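Local coordinates for DUF411 domain-containing protein (Pseudomonas aeruginosa, PDB 6WIS) that binds a cysteine-bridged cluster of four copper ions and probably takes part in bacterial copper resistance, at residues I5-D10 with D18-L23; A36-V41 with C54-I59; G46-M51 with G61-G66; G89-S94 with D104-V109. All coordinates share one frame; numbering follows the deposited sequence.

Contact 1 (I5-D10 with D18-L23); sequences IDVHRD and DWIKHL. With ZN (zinc ion), chain J; ZN (zinc ion), chain K.
Apolar strand-on-helix packing joins Ile5, Val7 and Arg9 of strand 4-9 to Trp19, Ile20 and Leu23 of helix 14-24, the first two elements of a beta-alpha-beta unit. Over the two short segments strand and helix run antiparallel at 171°, their axes 11.0 Å apart. Val7 sits in the middle and uses both methyls: CG2 lies 3.8 Å from CZ3 of Trp19, while CG1 reaches CD1 of Ile20 at 4.2 Å, the two side chains lying alongside and pointing opposite ways. With CG anti to its backbone N (chi1 -180°), the Trp19 indole is carried across to the strand, six-membered ring first. CD1 of Leu23, from the next turn of the helix, lies over one face of this indole toward its rim and also meets Ile5 CG2 at 4.0 Å, the Ile5 and Leu23 side chains crossing nearly at right angles. At the far end Arg9 meets Ile20 CD1 chiefly through its CD; its guanidinium makes a salt bridge with Asp32. On the outer side of the helix Asp18, through both carboxylate oxygens, and His22 NE2 bind a zinc ion completed by Glu98. Strand 29-34 flanks strand 4-9 and adds Val30 beside Ile5 and Ile20, whereas Ile73 of helix 70-77 closes on Trp19 and Leu23, and the indole stacks on His55 of strand 55-59.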
loop_
_atom_site.group_PDB
_atom_site.type_symbol
_atom_site.label_atom_id
_atom_site.label_comp_id
_atom_site.label_asym_id
_atom_site.label_seq_id
_atom_site.Cartn_x
_atom_site.Cartn_y
_atom_site.Cartn_z
ATOM N N ILE A 5 -8.650 -5.654 5.077
ATOM C CA ILE A 5 -8.199 -4.449 4.380
ATOM C C ILE A 5 -9.140 -4.168 3.207
ATOM O O ILE A 5 -9.560 -5.086 2.498
ATOM C CB ILE A 5 -6.717 -4.568 3.934
ATOM C CG1 ILE A 5 -6.206 -3.242 3.324
ATOM C CG2 ILE A 5 -6.489 -5.767 3.005
ATOM C CD1 ILE A 5 -4.693 -3.210 3.118
ATOM N N ASP A 6 -9.509 -2.902 3.022
ATOM C CA ASP A 6 -10.334 -2.504 1.883
ATOM C C ASP A 6 -9.481 -1.767 0.853
ATOM O O ASP A 6 -8.773 -0.818 1.193
ATOM C CB ASP A 6 -11.508 -1.620 2.311
ATOM C CG ASP A 6 -12.537 -1.433 1.184
ATOM O OD1 ASP A 6 -12.956 -2.455 0.565
ATOM O OD2 ASP A 6 -12.928 -0.273 0.922
ATOM N N VAL A 7 -9.546 -2.203 -0.401
ATOM C CA VAL A 7 -8.642 -1.726 -1.446
ATOM C C VAL A 7 -9.438 -0.991 -2.525
ATOM O O VAL A 7 -10.393 -1.543 -3.095
ATOM C CB VAL A 7 -7.831 -2.877 -2.050
ATOM C CG1 VAL A 7 -6.888 -2.348 -3.146
ATOM C CG2 VAL A 7 -7.031 -3.580 -0.930
ATOM N N HIS A 8 -9.034 0.248 -2.802
ATOM C CA HIS A 8 -9.509 1.018 -3.951
ATOM C C HIS A 8 -8.411 0.957 -5.001
ATOM O O HIS A 8 -7.285 1.394 -4.736
ATOM C CB HIS A 8 -9.797 2.480 -3.581
ATOM C CG HIS A 8 -10.436 2.662 -2.242
ATOM N ND1 HIS A 8 -11.751 3.049 -2.090
ATOM C CD2 HIS A 8 -9.938 2.520 -0.988
ATOM C CE1 HIS A 8 -12.040 3.129 -0.804
ATOM N NE2 HIS A 8 -10.959 2.811 -0.112
ATOM N N ARG A 9 -8.715 0.404 -6.179
ATOM C CA ARG A 9 -7.657 0.144 -7.150
ATOM C C ARG A 9 -7.980 0.726 -8.523
ATOM O O ARG A 9 -9.143 0.846 -8.918
ATOM C CB ARG A 9 -7.372 -1.362 -7.273
ATOM C CG ARG A 9 -8.575 -2.210 -7.683
ATOM C CD ARG A 9 -8.167 -3.661 -7.928
ATOM N NE ARG A 9 -9.311 -4.556 -8.027
ATOM C CZ ARG A 9 -9.845 -4.999 -9.169
ATOM N NH1 ARG A 9 -9.351 -4.625 -10.342
ATOM N NH2 ARG A 9 -10.878 -5.834 -9.130
ATOM N N ASP A 10 -6.913 1.078 -9.241
ATOM C CA ASP A 10 -7.008 1.580 -10.609
ATOM C C ASP A 10 -7.724 0.587 -11.513
ATOM O O ASP A 10 -7.580 -0.635 -11.368
ATOM C CB ASP A 10 -5.615 1.847 -11.156
ATOM C CG ASP A 10 -5.092 3.207 -10.765
ATOM O OD1 ASP A 10 -5.836 3.958 -10.095
ATOM O OD2 ASP A 10 -3.945 3.529 -11.135
ATOM N N ASP A 18 -2.857 -8.850 -8.289
ATOM C CA ASP A 18 -1.821 -9.763 -7.815
ATOM C C ASP A 18 -1.421 -9.425 -6.381
ATOM O O ASP A 18 -1.266 -10.321 -5.542
ATOM C CB ASP A 18 -0.607 -9.689 -8.770
ATOM C CG ASP A 18 0.467 -10.766 -8.492
ATOM O OD1 ASP A 18 0.189 -11.796 -7.875
ATOM O OD2 ASP A 18 1.610 -10.587 -8.919
ATOM N N TRP A 19 -1.251 -8.135 -6.080
ATOM C CA TRP A 19 -0.965 -7.730 -4.701
ATOM C C TRP A 19 -2.066 -8.194 -3.740
ATOM O O TRP A 19 -1.780 -8.699 -2.645
ATOM C CB TRP A 19 -0.798 -6.219 -4.654
ATOM C CG TRP A 19 -0.496 -5.630 -3.342
ATOM C CD1 TRP A 19 0.696 -5.676 -2.679
ATOM C CD2 TRP A 19 -1.385 -4.846 -2.531
ATOM N NE1 TRP A 19 0.602 -4.962 -1.489
ATOM C CE2 TRP A 19 -0.659 -4.430 -1.391
ATOM C CE3 TRP A 19 -2.721 -4.435 -2.669
ATOM C CZ2 TRP A 19 -1.226 -3.624 -0.397
ATOM C CZ3 TRP A 19 -3.287 -3.629 -1.673
ATOM C CH2 TRP A 19 -2.547 -3.243 -0.550
ATOM N N ILE A 20 -3.330 -8.054 -4.146
ATOM C CA ILE A 20 -4.430 -8.553 -3.326
ATOM C C ILE A 20 -4.270 -10.056 -3.074
ATOM O O ILE A 20 -4.512 -10.543 -1.961
ATOM C CB ILE A 20 -5.770 -8.208 -3.996
ATOM C CG1 ILE A 20 -6.021 -6.700 -3.888
ATOM C CG2 ILE A 20 -6.908 -9.043 -3.417
ATOM C CD1 ILE A 20 -7.261 -6.214 -4.659
ATOM N N LYS A 21 -3.809 -10.806 -4.082
ATOM C CA LYS A 21 -3.672 -12.251 -3.891
ATOM C C LYS A 21 -2.541 -12.582 -2.926
ATOM O O LYS A 21 -2.671 -13.512 -2.132
ATOM C CB LYS A 21 -3.494 -12.951 -5.247
ATOM C CG LYS A 21 -4.818 -13.051 -6.017
ATOM C CD LYS A 21 -4.695 -13.648 -7.419
ATOM C CE LYS A 21 -4.328 -15.125 -7.360
ATOM N NZ LYS A 21 -4.421 -15.823 -8.681
ATOM N N HIS A 22 -1.457 -11.797 -2.933
ATOM C CA HIS A 22 -0.387 -11.965 -1.948
ATOM C C HIS A 22 -0.868 -11.660 -0.531
ATOM O O HIS A 22 -0.454 -12.327 0.431
ATOM C CB HIS A 22 0.803 -11.053 -2.294
ATOM C CG HIS A 22 1.600 -11.505 -3.478
ATOM N ND1 HIS A 22 2.875 -12.011 -3.366
ATOM C CD2 HIS A 22 1.310 -11.511 -4.802
ATOM C CE1 HIS A 22 3.338 -12.309 -4.565
ATOM N NE2 HIS A 22 2.407 -12.023 -5.453
ATOM N N LEU A 23 -1.701 -10.627 -0.371
ATOM C CA LEU A 23 -2.262 -10.331 0.945
ATOM C C LEU A 23 -3.136 -11.473 1.433
ATOM O O LEU A 23 -3.045 -11.883 2.595
ATOM C CB LEU A 23 -3.073 -9.025 0.917
ATOM C CG LEU A 23 -2.315 -7.730 0.602
ATOM C CD1 LEU A 23 -3.242 -6.543 0.744
ATOM C CD2 LEU A 23 -1.105 -7.569 1.506
HETATM ZN ZN ZN J . 2.419 -12.198 -7.468
HETATM ZN ZN ZN K . -13.072 3.400 -3.670
#

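Contact 2 (A36-V41 with C54-I59). With CU (copper (II) ion), chain C; CU (copper (II) ion), chain D.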
loop_
_atom_site.group_PDB
_atom_site.type_symbol
_atom_site.label_atom_id
_atom_site.label_comp_id
_atom_site.label_asym_id
_atom_site.label_seq_id
_atom_site.Cartn_x
_atom_site.Cartn_y
_atom_site.Cartn_z
ATOM N N ALA A 36 -13.784 4.883 -8.893
ATOM C CA ALA A 36 -14.301 5.926 -9.780
ATOM C C ALA A 36 -13.637 7.278 -9.555
ATOM O O ALA A 36 -13.485 8.043 -10.510
ATOM C CB ALA A 36 -15.816 6.084 -9.606
ATOM N N ASP A 37 -13.229 7.613 -8.302
ATOM C CA ASP A 37 -12.656 8.940 -8.023
ATOM C C ASP A 37 -11.432 8.758 -7.126
ATOM O O ASP A 37 -11.498 8.912 -5.899
ATOM C CB ASP A 37 -13.677 9.884 -7.393
ATOM C CG ASP A 37 -13.329 11.364 -7.625
ATOM O OD1 ASP A 37 -12.122 11.718 -7.737
ATOM O OD2 ASP A 37 -14.280 12.171 -7.706
HETATM N N MSE A 38 -10.305 8.460 -7.757
HETATM C CA MSE A 38 -9.109 8.105 -7.018
HETATM C C MSE A 38 -8.445 9.338 -6.388
HETATM O O MSE A 38 -7.882 9.241 -5.295
HETATM C CB MSE A 38 -8.118 7.360 -7.917
HETATM C CG MSE A 38 -6.891 6.896 -7.149
HETATM SE SE MSE A 38 -7.376 5.483 -5.849
HETATM C CE MSE A 38 -7.186 3.982 -7.051
ATOM N N SER A 39 -8.518 10.488 -7.072
ATOM C CA SER A 39 -8.065 11.745 -6.469
ATOM C C SER A 39 -8.761 12.018 -5.140
ATOM O O SER A 39 -8.112 12.379 -4.147
ATOM C CB SER A 39 -8.302 12.909 -7.433
ATOM O OG SER A 39 -7.210 13.013 -8.320
ATOM N N ALA A 40 -10.087 11.882 -5.108
ATOM C CA ALA A 40 -10.822 12.069 -3.858
ATOM C C ALA A 40 -10.374 11.066 -2.801
ATOM O O ALA A 40 -10.219 11.418 -1.625
ATOM C CB ALA A 40 -12.328 11.934 -4.093
ATOM N N VAL A 41 -10.182 9.801 -3.197
ATOM C CA VAL A 41 -9.825 8.780 -2.217
ATOM C C VAL A 41 -8.474 9.110 -1.598
ATOM O O VAL A 41 -8.313 9.114 -0.376
ATOM C CB VAL A 41 -9.823 7.375 -2.857
ATOM C CG1 VAL A 41 -9.217 6.366 -1.879
ATOM C CG2 VAL A 41 -11.235 6.946 -3.248
ATOM N N CYS A 54 -0.793 2.922 -7.707
ATOM C CA CYS A 54 -1.895 2.412 -8.524
ATOM C C CYS A 54 -3.105 1.948 -7.706
ATOM O O CYS A 54 -4.162 1.642 -8.284
ATOM C CB CYS A 54 -1.367 1.242 -9.367
ATOM S SG CYS A 54 -0.401 0.098 -8.307
ATOM N N HIS A 55 -2.972 1.837 -6.388
ATOM C CA HIS A 55 -4.107 1.440 -5.561
ATOM C C HIS A 55 -3.909 2.011 -4.160
ATOM O O HIS A 55 -2.796 2.362 -3.776
ATOM C CB HIS A 55 -4.250 -0.091 -5.499
ATOM C CG HIS A 55 -3.102 -0.778 -4.812
ATOM N ND1 HIS A 55 -2.158 -1.522 -5.490
ATOM C CD2 HIS A 55 -2.738 -0.819 -3.505
ATOM C CE1 HIS A 55 -1.267 -1.997 -4.637
ATOM N NE2 HIS A 55 -1.582 -1.568 -3.425
ATOM N N THR A 56 -4.993 2.077 -3.390
ATOM C CA THR A 56 -4.951 2.596 -2.024
ATOM C C THR A 56 -5.749 1.647 -1.138
ATOM O O THR A 56 -6.940 1.442 -1.383
ATOM C CB THR A 56 -5.533 4.010 -1.926
ATOM O OG1 THR A 56 -4.868 4.882 -2.860
ATOM C CG2 THR A 56 -5.341 4.553 -0.505
ATOM N N GLY A 57 -5.086 1.035 -0.143
ATOM C CA GLY A 57 -5.764 0.205 0.838
ATOM C C GLY A 57 -6.042 0.981 2.119
ATOM O O GLY A 57 -5.398 1.995 2.383
ATOM N N VAL A 58 -7.025 0.519 2.899
ATOM C CA VAL A 58 -7.347 1.131 4.193
ATOM C C VAL A 58 -7.469 0.020 5.216
ATOM O O VAL A 58 -8.262 -0.916 5.035
ATOM C CB VAL A 58 -8.643 1.968 4.169
ATOM C CG1 VAL A 58 -8.794 2.727 5.511
ATOM C CG2 VAL A 58 -8.621 2.977 3.010
ATOM N N ILE A 59 -6.693 0.108 6.292
ATOM C CA ILE A 59 -6.762 -0.917 7.328
ATOM C C ILE A 59 -6.756 -0.204 8.668
ATOM O O ILE A 59 -5.857 0.599 8.938
ATOM C CB ILE A 59 -5.620 -1.957 7.247
ATOM C CG1 ILE A 59 -5.721 -2.952 8.420
ATOM C CG2 ILE A 59 -4.215 -1.292 7.204
ATOM C CD1 ILE A 59 -5.070 -4.322 8.125
HETATM CU CU CU C . -2.116 -1.218 -7.658
HETATM CU CU CU D . 0.194 -1.943 -9.164
#
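Met38, a selenomethionine, and Thr56 cross at a slant, the selenium of Met38 lying 3.9 Å from OG1 of Thr56. CG of Met38 is anti to its backbone N (chi1 -176°), which sends the chain away from the helix toward the strand; bends at the next two torsions then lay the end over the strand's beginning, where CE comes 4.0 Å from the carbonyl O of Cys54 and also nears CA of His55. One turn on, Val41 brings its CG1 methyl to 4.4 Å from CB of Thr56, a looser touch. The contact between the segments is thus van der Waals in kind. The Thr56 hydroxyl that Met38 approaches is hydrogen-bonded to Glu65 and to Lys42. Asp37 is the N-cap of the helix, with a weak capping bond from Ala40 N to its OD1. Cys54 and His55 point their side chains away from this helix and into the copper cluster: Cys54 SG bridges two copper ions at 2.3 Å each, and His55 ND1 binds one of these at 2.2 Å, with Cys16 as a further ligand. Helix 38-45 therefore packs on one face of strand 55-59, and helix 14-24 lies on the other. Strands 4-9 and 62-65 flank strand 55-59 in the sheet, both antiparallel to it.

Contact 3 (G46-M51 with G61-G66); sequences GVPYSM and GKFVEG
Phe63 holds its ring between its own backbone N and carbonyl carbon (chi1 67°), a torsion that lays one ring face beneath a methyl of Val47. CG2 of Val47 stands 3.9 Å from the centroid of the Phe63 ring and only 12° off its normal, a CH-pi contact near the middle of the face. The other branch, CG1, turns to Glu65, touching CG and CD at 3.8 Å, so that Val47 lies between the aromatic and the acidic side chain and crosses the latter at about a right angle. The Glu65 chain bends at chi2 (69°), and its CG lies 3.4 Å from the carbonyl O of Met51; that buried oxygen has no hydrogen-bonding partner. The Glu65 carboxylate is well supplied: OE1 is held by Thr56 OG1, OE2 by Ser53 N and by a salt bridge with Lys42. Such partners should favour the charged form of the buried acid. At the outer end of the ring, CE2 of Phe63 lies 3.8 Å from Gly46 O. The ring also touches Pro48 through its CZ. Gly46, with positive phi, is the C-prime residue of a Schellman motif that ends helix 38-45, from which the chain passes directly to Val47. The arrangement is that of a helix-terminating loop folded over a beta strand, here strand 62-65 of the central mixed sheet.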
loop_
_atom_site.group_PDB
_atom_site.type_symbol
_atom_site.label_atom_id
_atom_site.label_comp_id
_atom_site.label_asym_id
_atom_site.label_seq_id
_atom_site.Cartn_x
_atom_site.Cartn_y
_atom_site.Cartn_z
ATOM N N GLY A 46 -5.151 11.544 2.920
ATOM C CA GLY A 46 -3.910 12.229 3.198
ATOM C C GLY A 46 -2.693 11.642 2.521
ATOM O O GLY A 46 -1.574 11.829 3.008
ATOM N N VAL A 47 -2.867 10.945 1.401
ATOM C CA VAL A 47 -1.710 10.426 0.679
ATOM C C VAL A 47 -1.004 11.598 0.013
ATOM O O VAL A 47 -1.628 12.297 -0.796
ATOM C CB VAL A 47 -2.111 9.384 -0.374
ATOM C CG1 VAL A 47 -0.850 8.883 -1.120
ATOM C CG2 VAL A 47 -2.931 8.238 0.266
ATOM N N PRO A 48 0.283 11.830 0.281
ATOM C CA PRO A 48 0.966 12.973 -0.340
ATOM C C PRO A 48 1.029 12.849 -1.851
ATOM O O PRO A 48 1.250 11.767 -2.410
ATOM C CB PRO A 48 2.374 12.930 0.274
ATOM C CG PRO A 48 2.207 12.112 1.536
ATOM C CD PRO A 48 1.200 11.067 1.141
ATOM N N TYR A 49 0.882 13.997 -2.493
ATOM C CA TYR A 49 0.843 14.186 -3.932
ATOM C C TYR A 49 1.746 13.229 -4.713
ATOM O O TYR A 49 1.247 12.369 -5.453
ATOM C CB TYR A 49 1.188 15.661 -4.201
ATOM C CG TYR A 49 1.096 16.097 -5.635
ATOM C CD1 TYR A 49 -0.069 15.911 -6.370
ATOM C CD2 TYR A 49 2.170 16.726 -6.250
ATOM C CE1 TYR A 49 -0.156 16.317 -7.699
ATOM C CE2 TYR A 49 2.094 17.138 -7.572
ATOM C CZ TYR A 49 0.934 16.934 -8.290
ATOM O OH TYR A 49 0.870 17.342 -9.600
ATOM N N SER A 50 3.067 13.334 -4.552
ATOM C CA SER A 50 3.980 12.497 -5.328
ATOM C C SER A 50 4.356 11.211 -4.601
ATOM O O SER A 50 5.466 10.683 -4.789
ATOM C CB SER A 50 5.237 13.280 -5.704
ATOM O OG SER A 50 6.174 13.217 -4.635
HETATM N N MSE A 51 3.426 10.696 -3.820
HETATM C CA MSE A 51 3.666 9.414 -3.138
HETATM C C MSE A 51 2.576 8.449 -3.591
HETATM O O MSE A 51 2.506 7.389 -3.042
HETATM C CB MSE A 51 3.637 9.611 -1.629
HETATM C CG MSE A 51 4.965 9.337 -0.993
HETATM SE SE MSE A 51 4.995 9.645 0.911
HETATM C CE MSE A 51 6.551 10.757 1.217
ATOM N N GLY A 61 -8.073 2.281 9.818
ATOM C CA GLY A 61 -7.969 3.710 9.733
ATOM C C GLY A 61 -6.746 4.261 9.027
ATOM O O GLY A 61 -6.713 5.465 8.746
ATOM N N LYS A 62 -5.741 3.438 8.726
ATOM C CA LYS A 62 -4.500 3.918 8.126
ATOM C C LYS A 62 -4.449 3.526 6.652
ATOM O O LYS A 62 -4.998 2.489 6.258
ATOM C CB LYS A 62 -3.298 3.341 8.866
ATOM C CG LYS A 62 -3.399 3.490 10.392
ATOM C CD LYS A 62 -2.114 3.043 11.070
ATOM C CE LYS A 62 -2.176 3.330 12.587
ATOM N NZ LYS A 62 -0.832 3.063 13.146
ATOM N N PHE A 63 -3.802 4.359 5.833
ATOM C CA PHE A 63 -3.742 4.076 4.398
ATOM C C PHE A 63 -2.504 3.251 4.049
ATOM O O PHE A 63 -1.466 3.329 4.707
ATOM C CB PHE A 63 -3.783 5.361 3.546
ATOM C CG PHE A 63 -2.569 6.267 3.676
ATOM C CD1 PHE A 63 -1.376 5.967 3.030
ATOM C CD2 PHE A 63 -2.664 7.465 4.377
ATOM C CE1 PHE A 63 -0.292 6.805 3.134
ATOM C CE2 PHE A 63 -1.591 8.316 4.474
ATOM C CZ PHE A 63 -0.404 7.993 3.856
ATOM N N VAL A 64 -2.633 2.460 2.989
ATOM C CA VAL A 64 -1.583 1.573 2.489
ATOM C C VAL A 64 -1.513 1.890 1.003
ATOM O O VAL A 64 -2.397 1.491 0.244
ATOM C CB VAL A 64 -1.901 0.090 2.723
ATOM C CG1 VAL A 64 -0.805 -0.806 2.114
ATOM C CG2 VAL A 64 -2.092 -0.213 4.264
ATOM N N GLU A 65 -0.523 2.672 0.597
ATOM C CA GLU A 65 -0.450 3.187 -0.763
ATOM C C GLU A 65 0.510 2.319 -1.563
ATOM O O GLU A 65 1.697 2.238 -1.239
ATOM C CB GLU A 65 0.006 4.649 -0.768
ATOM C CG GLU A 65 0.021 5.294 -2.152
ATOM C CD GLU A 65 -1.381 5.492 -2.727
ATOM O OE1 GLU A 65 -2.342 5.338 -1.946
ATOM O OE2 GLU A 65 -1.527 5.800 -3.950
ATOM N N GLY A 66 -0.001 1.656 -2.582
ATOM C CA GLY A 66 0.891 0.888 -3.429
ATOM C C GLY A 66 1.265 -0.494 -2.898
ATOM O O GLY A 66 0.617 -1.091 -2.020
#

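Contact 4 (G89-S94 with D104-V109). With CU (copper (II) ion), chain F.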
loop_
_atom_site.group_PDB
_atom_site.type_symbol
_atom_site.label_atom_id
_atom_site.label_comp_id
_atom_site.label_asym_id
_atom_site.label_seq_id
_atom_site.Cartn_x
_atom_site.Cartn_y
_atom_site.Cartn_z
ATOM N N GLY A 89 4.657 4.916 -6.764
ATOM C CA GLY A 89 4.918 4.334 -8.068
ATOM C C GLY A 89 4.634 2.841 -8.099
ATOM O O GLY A 89 3.772 2.315 -7.375
HETATM N N MSE A 90 5.372 2.140 -8.953
HETATM C CA MSE A 90 5.218 0.695 -9.050
HETATM C C MSE A 90 6.562 0.059 -9.320
HETATM O O MSE A 90 6.845 -0.319 -10.456
HETATM C CB MSE A 90 4.225 0.304 -10.158
HETATM C CG MSE A 90 2.820 0.876 -10.044
HETATM SE SE MSE A 90 1.629 0.321 -11.531
HETATM C CE MSE A 90 2.646 1.050 -13.042
ATOM N N PRO A 91 7.390 -0.059 -8.281
ATOM C CA PRO A 91 8.739 -0.622 -8.470
ATOM C C PRO A 91 8.662 -2.105 -8.791
ATOM O O PRO A 91 7.945 -2.860 -8.128
ATOM C CB PRO A 91 9.428 -0.372 -7.127
ATOM C CG PRO A 91 8.308 -0.183 -6.153
ATOM C CD PRO A 91 7.178 0.440 -6.913
ATOM N N VAL A 92 9.389 -2.512 -9.831
ATOM C CA VAL A 92 9.410 -3.928 -10.196
ATOM C C VAL A 92 10.076 -4.714 -9.069
ATOM O O VAL A 92 11.061 -4.267 -8.474
ATOM C CB VAL A 92 10.133 -4.129 -11.545
ATOM C CG1 VAL A 92 10.279 -5.618 -11.876
ATOM C CG2 VAL A 92 9.378 -3.447 -12.664
ATOM N N GLY A 93 9.532 -5.882 -8.754
ATOM C CA GLY A 93 10.035 -6.698 -7.671
ATOM C C GLY A 93 9.283 -6.544 -6.363
ATOM O O GLY A 93 9.438 -7.388 -5.472
ATOM N N SER A 94 8.481 -5.495 -6.220
ATOM C CA SER A 94 7.624 -5.389 -5.050
ATOM C C SER A 94 6.475 -6.388 -5.178
ATOM O O SER A 94 6.173 -6.860 -6.283
ATOM C CB SER A 94 7.116 -3.955 -4.893
ATOM O OG SER A 94 6.265 -3.567 -5.964
ATOM N N ASP A 104 13.477 -3.011 -8.930
ATOM C CA ASP A 104 13.787 -1.620 -8.620
ATOM C C ASP A 104 13.959 -1.488 -7.113
ATOM O O ASP A 104 13.083 -1.898 -6.347
ATOM C CB ASP A 104 12.669 -0.689 -9.096
ATOM C CG ASP A 104 12.539 -0.637 -10.607
ATOM O OD1 ASP A 104 13.556 -0.353 -11.274
ATOM O OD2 ASP A 104 11.415 -0.861 -11.123
ATOM N N ALA A 105 15.081 -0.931 -6.679
ATOM C CA ALA A 105 15.209 -0.564 -5.276
ATOM C C ALA A 105 14.006 0.271 -4.839
ATOM O O ALA A 105 13.507 1.100 -5.600
ATOM C CB ALA A 105 16.511 0.220 -5.060
ATOM N N TYR A 106 13.537 0.061 -3.609
ATOM C CA TYR A 106 12.416 0.862 -3.114
ATOM C C TYR A 106 12.388 0.833 -1.593
ATOM O O TYR A 106 13.014 -0.014 -0.953
ATOM C CB TYR A 106 11.062 0.386 -3.687
ATOM C CG TYR A 106 10.548 -0.959 -3.165
ATOM C CD1 TYR A 106 10.964 -2.156 -3.743
ATOM C CD2 TYR A 106 9.617 -1.019 -2.117
ATOM C CE1 TYR A 106 10.493 -3.378 -3.274
ATOM C CE2 TYR A 106 9.135 -2.245 -1.631
ATOM C CZ TYR A 106 9.574 -3.411 -2.220
ATOM O OH TYR A 106 9.107 -4.618 -1.769
ATOM N N GLN A 107 11.655 1.787 -1.030
ATOM C CA GLN A 107 11.419 1.875 0.402
ATOM C C GLN A 107 9.918 1.887 0.666
ATOM O O GLN A 107 9.120 2.348 -0.160
ATOM C CB GLN A 107 12.047 3.146 1.001
ATOM C CG GLN A 107 13.510 3.402 0.600
ATOM C CD GLN A 107 13.991 4.802 0.982
ATOM O OE1 GLN A 107 13.347 5.803 0.666
ATOM N NE2 GLN A 107 15.120 4.872 1.665
ATOM N N VAL A 108 9.536 1.358 1.812
ATOM C CA VAL A 108 8.205 1.578 2.359
ATOM C C VAL A 108 8.298 2.778 3.300
ATOM O O VAL A 108 9.050 2.757 4.279
ATOM C CB VAL A 108 7.691 0.331 3.097
ATOM C CG1 VAL A 108 6.344 0.652 3.753
ATOM C CG2 VAL A 108 7.582 -0.858 2.129
ATOM N N VAL A 109 7.567 3.835 2.990
ATOM C CA VAL A 109 7.703 5.110 3.681
ATOM C C VAL A 109 6.501 5.296 4.611
ATOM O O VAL A 109 5.360 5.445 4.158
ATOM C CB VAL A 109 7.833 6.262 2.679
ATOM C CG1 VAL A 109 8.047 7.593 3.413
ATOM C CG2 VAL A 109 8.972 5.981 1.685
HETATM CU CU CU F . 1.907 -2.071 -11.750
HETATM O O HOH W 1 10.410 -6.998 -2.558
#
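Val92 and Asp104 are joined by two hydrogen bonds, each residue giving its backbone N-H to the other. Val92 N donates to OD2 of Asp104 over 2.9 Å, nearly straight at 162°, and meets that oxygen on its anti side, somewhat out of the carboxylate plane. In return Asp104 N donates to Val92 O at 2.8 Å, a more bent bond at 136° with the donor tilted from the carbonyl plane. With CG of Asp104 beside its own backbone N (chi1 -67°), the carboxylate is held on the Val92 side, where OD2 also touches CB of Val92. Pro91 O accepts twice from Ser94, from its N and from its OG, the hydroxyl at 2.8 Å and in the carbonyl plane. These bonds fasten a type II beta turn from Pro91 to Ser94, with Gly93 taking the positive phi usual for glycine at its third position. Immediately before the turn, selenomethionine Met90 points away from segment 104-109 and binds a copper ion through SE at 2.4 Å, alongside Cys15 and Met97; the turn therefore follows directly on a ligand of the copper cluster. The apolar packing centres on Tyr106 at the start of strand 106-111. CB of Ser94 lies over one face of its ring, 4.1 Å from the centroid, in a CH-pi contact, while Pro91 CG rests against Tyr106 CB at 3.7 Å, the two side chains roughly perpendicular. A water at the ring edge links Tyr106 OH to Gly93 O, and Tyr123 of strand 117-123 stacks on the Tyr106 ring.

From the N terminus, contact 1 closes the short loop between strand 4-9 and helix 14-24 before any other contact opens. Contacts 2 and 3 then cross, the chain meeting 36-41, 46-51, 54-59 and 61-66 in turn; the pairing of strands 55-59 and 62-65 ties them directly. Contact 4 comes last and closes the loop leading into strand 106-111, meeting contact 3 where Met51 touches Val109. All four reach one mixed sheet. Backbone bonds between Asp6 and Val58 and between His8 and Thr56 join contacts 1 and 2, while Cys54 of contact 2 and Met90 of contact 4 converge at the copper cluster.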